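Local coordinates for ABC transporter periplasmic peptide-binding protein (Pseudoalteromonas, PDB 4QFL) that binds dipeptides such as Ala-Phe in the periplasm, probably to deliver them to an ABC transporter for uptake, at residues T299-F304 with R425-L430; F372-W377 with I403-N408. All blocks are in the same frame, centred on the assembly; numbering follows the deposited sequence.

Contact 1 of 2, residues T299-F304 with R425-L430; sequences TERPPF and RHDSVL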
ATOM      1  N   THR A 299      18.782   9.646   3.792  1.00 16.38           N
ATOM      2  CA  THR A 299      20.158   9.226   4.059  1.00 18.01           C
ATOM      3  C   THR A 299      21.163   9.807   3.078  1.00 17.22           C
ATOM      4  O   THR A 299      22.362   9.608   3.232  1.00 19.51           O
ATOM      5  CB  THR A 299      20.308   7.689   4.033  1.00 17.74           C
ATOM      6  OG1 THR A 299      20.032   7.197   2.711  1.00 17.66           O
ATOM      7  CG2 THR A 299      19.365   7.031   5.037  1.00 16.22           C
ATOM      8  N   GLU A 300      20.680  10.519   2.070  1.00 19.14           N
ATOM      9  CA  GLU A 300      21.583  11.167   1.132  1.00 19.87           C
ATOM     10  C   GLU A 300      21.776  12.634   1.474  1.00 21.80           C
ATOM     11  O   GLU A 300      22.424  13.357   0.727  1.00 25.93           O
ATOM     12  CB  GLU A 300      21.086  10.996  -0.303  1.00 18.70           C
ATOM     13  CG  GLU A 300      21.240   9.578  -0.834  1.00 18.69           C
ATOM     14  CD  GLU A 300      22.685   9.138  -0.919  1.00 23.87           C
ATOM     15  OE1 GLU A 300      23.539   9.969  -1.277  1.00 25.84           O
ATOM     16  OE2 GLU A 300      22.975   7.960  -0.630  1.00 27.09           O
ATOM     17  N   ARG A 301      21.239  13.071   2.612  1.00 19.28           N
ATOM     18  CA  ARG A 301      21.261  14.488   2.965  1.00 21.63           C
ATOM     19  C   ARG A 301      21.950  14.735   4.304  1.00 21.42           C
ATOM     20  O   ARG A 301      21.485  14.272   5.336  1.00 23.31           O
ATOM     21  CB  ARG A 301      19.831  15.046   2.990  1.00 22.21           C
ATOM     22  CG  ARG A 301      19.748  16.555   3.160  1.00 25.31           C
ATOM     23  CD  ARG A 301      18.318  17.059   3.264  1.00 23.58           C
ATOM     24  NE  ARG A 301      17.644  17.083   1.971  1.00 22.83           N
ATOM     25  CZ  ARG A 301      16.493  17.709   1.745  1.00 22.66           C
ATOM     26  NH1 ARG A 301      15.896  18.361   2.737  1.00 24.82           N
ATOM     27  NH2 ARG A 301      15.937  17.693   0.533  1.00 23.40           N
ATOM     28  N   PRO A 302      23.076  15.462   4.295  1.00 22.36           N
ATOM     29  CA  PRO A 302      23.761  15.718   5.569  1.00 20.50           C
ATOM     30  C   PRO A 302      22.865  16.532   6.504  1.00 22.97           C
ATOM     31  O   PRO A 302      22.082  17.344   6.022  1.00 24.24           O
ATOM     32  CB  PRO A 302      24.998  16.534   5.152  1.00 22.84           C
ATOM     33  CG  PRO A 302      25.145  16.297   3.667  1.00 21.77           C
ATOM     34  CD  PRO A 302      23.757  16.090   3.150  1.00 21.79           C
ATOM     35  N   PRO A 303      22.959  16.311   7.824  1.00 23.91           N
ATOM     36  CA  PRO A 303      23.829  15.346   8.511  1.00 22.85           C
ATOM     37  C   PRO A 303      23.232  13.947   8.583  1.00 21.36           C
ATOM     38  O   PRO A 303      23.743  13.093   9.301  1.00 23.03           O
ATOM     39  CB  PRO A 303      23.905  15.916   9.923  1.00 24.13           C
ATOM     40  CG  PRO A 303      22.595  16.575  10.109  1.00 22.32           C
ATOM     41  CD  PRO A 303      22.227  17.159   8.780  1.00 21.16           C
ATOM     42  N   PHE A 304      22.165  13.710   7.838  1.00 21.99           N
ATOM     43  CA  PHE A 304      21.396  12.486   8.004  1.00 21.00           C
ATOM     44  C   PHE A 304      22.053  11.323   7.268  1.00 21.13           C
ATOM     45  O   PHE A 304      21.681  10.170   7.470  1.00 22.41           O
ATOM     46  CB  PHE A 304      19.926  12.726   7.599  1.00 19.90           C
ATOM     47  CG  PHE A 304      19.362  13.999   8.174  1.00 19.86           C
ATOM     48  CD1 PHE A 304      19.121  14.110   9.533  1.00 21.14           C
ATOM     49  CD2 PHE A 304      19.151  15.108   7.373  1.00 20.94           C
ATOM     50  CE1 PHE A 304      18.642  15.293  10.076  1.00 22.71           C
ATOM     51  CE2 PHE A 304      18.673  16.293   7.908  1.00 22.14           C
ATOM     52  CZ  PHE A 304      18.417  16.387   9.262  1.00 21.66           C
ATOM     53  N   ARG A 425      12.390  15.627  -1.005  1.00 20.54           N
ATOM     54  CA  ARG A 425      12.521  17.012  -0.547  1.00 21.75           C
ATOM     55  C   ARG A 425      12.719  17.130   0.973  1.00 23.54           C
ATOM     56  O   ARG A 425      13.040  18.205   1.484  1.00 21.55           O
ATOM     57  CB  ARG A 425      11.317  17.856  -0.998  1.00 21.84           C
ATOM     58  CG  ARG A 425      11.283  18.159  -2.505  1.00 27.27           C
ATOM     59  CD  ARG A 425      10.597  19.499  -2.816  1.00 33.35           C
ATOM     60  NE  ARG A 425       9.587  19.394  -3.872  1.00 31.97           N
ATOM     61  CZ  ARG A 425       8.748  20.373  -4.207  1.00 32.22           C
ATOM     62  NH1 ARG A 425       8.788  21.543  -3.578  1.00 34.11           N
ATOM     63  NH2 ARG A 425       7.859  20.179  -5.170  1.00 32.69           N
ATOM     64  N   HIS A 426      12.536  16.022   1.684  1.00 19.48           N
ATOM     65  CA  HIS A 426      12.519  16.026   3.144  1.00 18.04           C
ATOM     66  C   HIS A 426      13.864  15.747   3.761  1.00 17.47           C
ATOM     67  O   HIS A 426      14.738  15.178   3.116  1.00 19.69           O
ATOM     68  CB  HIS A 426      11.537  14.967   3.649  1.00 18.12           C
ATOM     69  CG  HIS A 426      11.889  13.571   3.235  1.00 17.37           C
ATOM     70  ND1 HIS A 426      11.798  13.139   1.927  1.00 18.36           N
ATOM     71  CD2 HIS A 426      12.323  12.508   3.951  1.00 17.11           C
ATOM     72  CE1 HIS A 426      12.162  11.873   1.859  1.00 19.46           C
ATOM     73  NE2 HIS A 426      12.485  11.464   3.073  1.00 17.77           N
ATOM     74  N   ASP A 427      14.018  16.140   5.025  1.00 18.88           N
ATOM     75  CA  ASP A 427      15.132  15.686   5.860  1.00 19.18           C
ATOM     76  C   ASP A 427      14.757  14.335   6.432  1.00 17.71           C
ATOM     77  O   ASP A 427      15.546  13.394   6.423  1.00 16.70           O
ATOM     78  CB  ASP A 427      15.353  16.610   7.065  1.00 19.33           C
ATOM     79  CG  ASP A 427      16.026  17.908   6.706  1.00 22.63           C
ATOM     80  OD1 ASP A 427      16.584  18.024   5.596  1.00 21.37           O
ATOM     81  OD2 ASP A 427      15.997  18.817   7.561  1.00 22.16           O
ATOM     82  N   SER A 428      13.542  14.278   6.965  1.00 18.22           N
ATOM     83  CA  SER A 428      13.000  13.070   7.575  1.00 17.83           C
ATOM     84  C   SER A 428      11.492  13.110   7.443  1.00 16.24           C
ATOM     85  O   SER A 428      10.906  14.175   7.253  1.00 15.94           O
ATOM     86  CB  SER A 428      13.396  12.966   9.048  1.00 17.90           C
ATOM     87  OG  SER A 428      12.626  13.839   9.851  1.00 18.78           O
ATOM     88  N   VAL A 429      10.868  11.943   7.544  1.00 16.67           N
ATOM     89  CA  VAL A 429       9.430  11.832   7.361  1.00 15.21           C
ATOM     90  C   VAL A 429       8.864  10.713   8.214  1.00 14.54           C
ATOM     91  O   VAL A 429       9.508   9.679   8.424  1.00 17.34           O
ATOM     92  CB  VAL A 429       9.066  11.551   5.891  1.00 15.88           C
ATOM     93  CG1 VAL A 429       9.804  10.322   5.402  1.00 17.81           C
ATOM     94  CG2 VAL A 429       7.559  11.378   5.729  1.00 15.67           C
ATOM     95  N   LEU A 430       7.648  10.943   8.691  1.00 16.08           N
ATOM     96  CA  LEU A 430       6.867   9.927   9.361  1.00 15.03           C
ATOM     97  C   LEU A 430       6.000   9.283   8.301  1.00 14.42           C
ATOM     98  O   LEU A 430       5.114   9.916   7.751  1.00 15.45           O
ATOM     99  CB  LEU A 430       5.981  10.556  10.435  1.00 16.28           C
ATOM    100  CG  LEU A 430       6.722  11.219  11.591  1.00 18.04           C
ATOM    101  CD1 LEU A 430       5.749  11.951  12.502  1.00 18.96           C
ATOM    102  CD2 LEU A 430       7.545  10.197  12.355  1.00 20.57           C
TER
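Arg301 and Asp427 form a salt bridge, NH1 to OD1 at 3.0 Å, with a fairly straight N-H...O angle of 160°. The carboxylate oxygen lies at the edge of the guanidinium, near its plane, whereas the nitrogen comes to OD1 from above the carboxylate plane; the two flat groups stand almost perpendicular, 87° apart. The same NH1 makes a second, weak hydrogen bond to the backbone O of Arg425, 3.1 Å away. Over the guanidinium face lies the carbonyl of His426, its O 3.4 Å from Arg301 CZ but too poorly angled for a hydrogen bond. Arginine suits the place because one long side chain can bond both a carboxylate and a carbonyl; with CG trans to the backbone N (chi1 -172°) it extends from its loop and bends only at chi3. Aspartate suits its own, a short carboxylate whose other oxygen, OD2, accepts the backbone N-H of Ser375. In this periplasmic binding protein fold the contact joins the loop between strand 291-297 and helix 307-314 to the turn that leads into strand 428-434. Phe304 is brought round by a turn with a cis peptide before Pro303, its N bonding to Arg301 O at 2.7 Å. Its flat, buried ring can lie against the aspartate stem, CE2 3.4 Å from Asp427 CB, tilted obliquely to the carboxylate plane. Met374 of strand 373-378 touches both Phe304 and Asp427.

Contact 2 of 2, residues F372-W377 with I403-N408; sequences FDMSIW and IGVNVN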
ATOM      1  N   PHE A 372      21.472  21.097  15.544  1.00 36.24           N
ATOM      2  CA  PHE A 372      21.120  21.601  14.225  1.00 33.50           C
ATOM      3  C   PHE A 372      19.617  21.736  14.072  1.00 30.29           C
ATOM      4  O   PHE A 372      18.863  21.429  14.988  1.00 30.30           O
ATOM      5  CB  PHE A 372      21.656  20.661  13.138  1.00 33.28           C
ATOM      6  CG  PHE A 372      21.334  19.215  13.382  1.00 31.40           C
ATOM      7  CD1 PHE A 372      20.105  18.690  13.011  1.00 30.87           C
ATOM      8  CD2 PHE A 372      22.257  18.379  13.996  1.00 31.04           C
ATOM      9  CE1 PHE A 372      19.805  17.362  13.242  1.00 28.63           C
ATOM     10  CE2 PHE A 372      21.963  17.047  14.231  1.00 32.02           C
ATOM     11  CZ  PHE A 372      20.734  16.537  13.853  1.00 29.71           C
ATOM     12  N   ASP A 373      19.201  22.199  12.899  1.00 28.42           N
ATOM     13  CA  ASP A 373      17.797  22.236  12.512  1.00 28.71           C
ATOM     14  C   ASP A 373      17.463  21.060  11.589  1.00 28.98           C
ATOM     15  O   ASP A 373      18.307  20.599  10.824  1.00 26.40           O
ATOM     16  CB  ASP A 373      17.488  23.540  11.779  1.00 29.48           C
ATOM     17  CG  ASP A 373      17.475  24.744  12.701  1.00 32.57           C
ATOM     18  OD1 ASP A 373      17.914  24.617  13.864  1.00 33.17           O
ATOM     19  OD2 ASP A 373      17.020  25.816  12.252  1.00 33.78           O
ATOM     20  N   MET A 374      16.225  20.582  11.651  1.00 25.96           N
ATOM     21  CA  MET A 374      15.777  19.586  10.693  1.00 23.43           C
ATOM     22  C   MET A 374      14.275  19.669  10.503  1.00 24.69           C
ATOM     23  O   MET A 374      13.558  20.217  11.347  1.00 24.27           O
ATOM     24  CB  MET A 374      16.143  18.181  11.161  1.00 23.46           C
ATOM     25  CG  MET A 374      15.430  17.741  12.429  1.00 22.95           C
ATOM     26  SD  MET A 374      15.895  16.070  12.891  1.00 23.89           S
ATOM     27  CE  MET A 374      15.354  15.153  11.443  1.00 19.61           C
ATOM     28  N   SER A 375      13.804  19.118   9.389  1.00 24.30           N
ATOM     29  CA  SER A 375      12.380  18.961   9.172  1.00 19.78           C
ATOM     30  C   SER A 375      11.961  17.529   9.509  1.00 20.79           C
ATOM     31  O   SER A 375      12.742  16.576   9.388  1.00 19.68           O
ATOM     32  CB  SER A 375      11.973  19.341   7.740  1.00 20.96           C
ATOM     33  OG  SER A 375      12.614  18.532   6.754  1.00 20.88           O
ATOM     34  N   ILE A 376      10.733  17.410   9.989  1.00 21.44           N
ATOM     35  CA  ILE A 376      10.051  16.138  10.044  1.00 17.09           C
ATOM     36  C   ILE A 376       8.783  16.309   9.251  1.00 17.65           C
ATOM     37  O   ILE A 376       7.931  17.123   9.588  1.00 18.16           O
ATOM     38  CB  ILE A 376       9.681  15.738  11.465  1.00 19.19           C
ATOM     39  CG1 ILE A 376      10.941  15.495  12.291  1.00 17.11           C
ATOM     40  CG2 ILE A 376       8.790  14.494  11.450  1.00 15.75           C
ATOM     41  CD1 ILE A 376      10.645  15.046  13.710  1.00 19.45           C
ATOM     42  N   TRP A 377       8.670  15.552   8.176  1.00 17.35           N
ATOM     43  CA  TRP A 377       7.478  15.574   7.373  1.00 16.70           C
ATOM     44  C   TRP A 377       6.413  14.669   7.982  1.00 15.63           C
ATOM     45  O   TRP A 377       6.699  13.525   8.326  1.00 16.91           O
ATOM     46  CB  TRP A 377       7.833  15.147   5.960  1.00 16.13           C
ATOM     47  CG  TRP A 377       8.524  16.239   5.218  1.00 18.50           C
ATOM     48  CD1 TRP A 377       9.629  16.936   5.612  1.00 18.87           C
ATOM     49  CD2 TRP A 377       8.155  16.759   3.940  1.00 19.36           C
ATOM     50  NE1 TRP A 377       9.970  17.868   4.656  1.00 18.22           N
ATOM     51  CE2 TRP A 377       9.077  17.776   3.621  1.00 19.11           C
ATOM     52  CE3 TRP A 377       7.137  16.455   3.032  1.00 18.56           C
ATOM     53  CZ2 TRP A 377       9.007  18.489   2.433  1.00 21.14           C
ATOM     54  CZ3 TRP A 377       7.066  17.165   1.868  1.00 21.32           C
ATOM     55  CH2 TRP A 377       7.996  18.171   1.572  1.00 22.96           C
ATOM     56  N   ILE A 403      17.601  17.897  23.294  1.00 33.61           N
ATOM     57  CA  ILE A 403      18.999  17.654  23.003  1.00 31.28           C
ATOM     58  C   ILE A 403      19.496  18.727  22.054  1.00 32.70           C
ATOM     59  O   ILE A 403      20.634  18.674  21.593  1.00 37.70           O
ATOM     60  CB  ILE A 403      19.226  16.290  22.363  1.00 31.57           C
ATOM     61  CG1 ILE A 403      18.450  16.183  21.050  1.00 29.81           C
ATOM     62  CG2 ILE A 403      18.823  15.197  23.316  1.00 34.33           C
ATOM     63  CD1 ILE A 403      18.851  14.987  20.221  1.00 28.53           C
ATOM     64  N   GLY A 404      18.632  19.688  21.744  1.00 29.14           N
ATOM     65  CA  GLY A 404      19.028  20.836  20.956  1.00 30.95           C
ATOM     66  C   GLY A 404      18.811  20.719  19.461  1.00 32.06           C
ATOM     67  O   GLY A 404      19.414  21.468  18.678  1.00 30.73           O
ATOM     68  N   VAL A 405      17.954  19.788  19.051  1.00 30.86           N
ATOM     69  CA  VAL A 405      17.570  19.706  17.645  1.00 27.90           C
ATOM     70  C   VAL A 405      16.246  20.423  17.392  1.00 30.39           C
ATOM     71  O   VAL A 405      15.211  20.079  17.971  1.00 29.15           O
ATOM     72  CB  VAL A 405      17.506  18.261  17.135  1.00 28.66           C
ATOM     73  CG1 VAL A 405      17.198  18.248  15.635  1.00 25.73           C
ATOM     74  CG2 VAL A 405      18.814  17.555  17.416  1.00 25.12           C
ATOM     75  N   ASN A 406      16.307  21.425  16.523  1.00 27.81           N
ATOM     76  CA  ASN A 406      15.200  22.325  16.242  1.00 26.06           C
ATOM     77  C   ASN A 406      14.389  21.795  15.076  1.00 26.12           C
ATOM     78  O   ASN A 406      14.766  21.946  13.917  1.00 25.75           O
ATOM     79  CB  ASN A 406      15.744  23.739  15.959  1.00 29.35           C
ATOM     80  CG  ASN A 406      14.696  24.688  15.383  1.00 33.54           C
ATOM     81  OD1 ASN A 406      13.544  24.731  15.832  1.00 38.05           O
ATOM     82  ND2 ASN A 406      15.101  25.467  14.382  1.00 34.61           N
ATOM     83  N   VAL A 407      13.278  21.146  15.396  1.00 25.42           N
ATOM     84  CA  VAL A 407      12.439  20.539  14.375  1.00 23.97           C
ATOM     85  C   VAL A 407      11.405  21.515  13.837  1.00 25.02           C
ATOM     86  O   VAL A 407      10.715  22.197  14.596  1.00 23.87           O
ATOM     87  CB  VAL A 407      11.696  19.296  14.916  1.00 22.41           C
ATOM     88  CG1 VAL A 407      10.716  18.788  13.882  1.00 22.11           C
ATOM     89  CG2 VAL A 407      12.676  18.210  15.304  1.00 22.48           C
ATOM     90  N   ASN A 408      11.293  21.579  12.518  1.00 23.25           N
ATOM     91  CA  ASN A 408      10.148  22.222  11.911  1.00 22.36           C
ATOM     92  C   ASN A 408       9.306  21.139  11.246  1.00 23.50           C
ATOM     93  O   ASN A 408       9.842  20.198  10.665  1.00 22.72           O
ATOM     94  CB  ASN A 408      10.588  23.273  10.906  1.00 25.10           C
ATOM     95  CG  ASN A 408      11.227  22.667   9.679  1.00 23.74           C
ATOM     96  OD1 ASN A 408      12.288  22.048   9.757  1.00 27.40           O
ATOM     97  ND2 ASN A 408      10.587  22.844   8.532  1.00 24.91           N
TER
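With CG1 trans to their backbone N atoms (chi1 -176° and 173°), Val405 and Val407 offer these methyls to the neighbouring segment 372-377. Val405 CG1 meets Phe372 CE1 at 3.6 Å, while its CG2 lies over one face of the ring, toward the rim. Met374, its CG held between the backbone N and carbonyl carbon, sets that CG 3.7 Å from Val405 CG1 and also runs alongside Val407. Val407 CG1 lies 3.7 Å from both Ile376 CG1 and Ile376 CD1. Beta-branched residues suit these extended positions, their methyls filling the layer between strands and helices. Cutting Val407 back to an alanine is likely to open a gap beside Ile376 and Met374, leaving the isoleucine's CD1 less firmly held. Four backbone bonds join the parallel strands: Asn406 N to Phe372 O, Met374 N to Asn406 O, and Ile376 N to Asn408 O, each 3.0 Å, and Asn408 N to Met374 O at 2.9 Å. On the opposite face Asp373 OD2 comes 2.9 Å from Asn406 ND2, polar residues fitting an exposed surface, carboxylate and amide steeply inclined. Gly404 follows the helix in a Schellman motif; its positive phi would jam any CB against the preceding carbonyl O. Strands 373-378 and 406-410 form a beta-alpha-beta unit with helix 389-401, whose Leu400 packs on both valines; Leu363 of helix 356-363 covers Phe372 and Val405, and strand 373-378 also pairs with strand 428-434.

How the contacts relate
Both contacts are partly buried, their centres about 11 Å apart. In contact 1 Phe304 is buried while Arg301 and Asp427 are partly exposed; in contact 2 the buried Met374, Ile376, Val405 and Val407 contrast with the exposed Asp373 and Asn406. Strand 373-378 links them: contact 2 pairs it with strand 406-410, while contact 1 reaches it through strand 428-434, with bonds such as Leu430 N to Trp377 O. Along the chain, contact 2 is nested within the loop that contact 1 closes. Contact 1, between a loop and a turn, relies on charge and carbonyl acceptors; contact 2 relies on repeating backbone bonds, with apolar side chains toward the helices and polar ones on the other, partly exposed face.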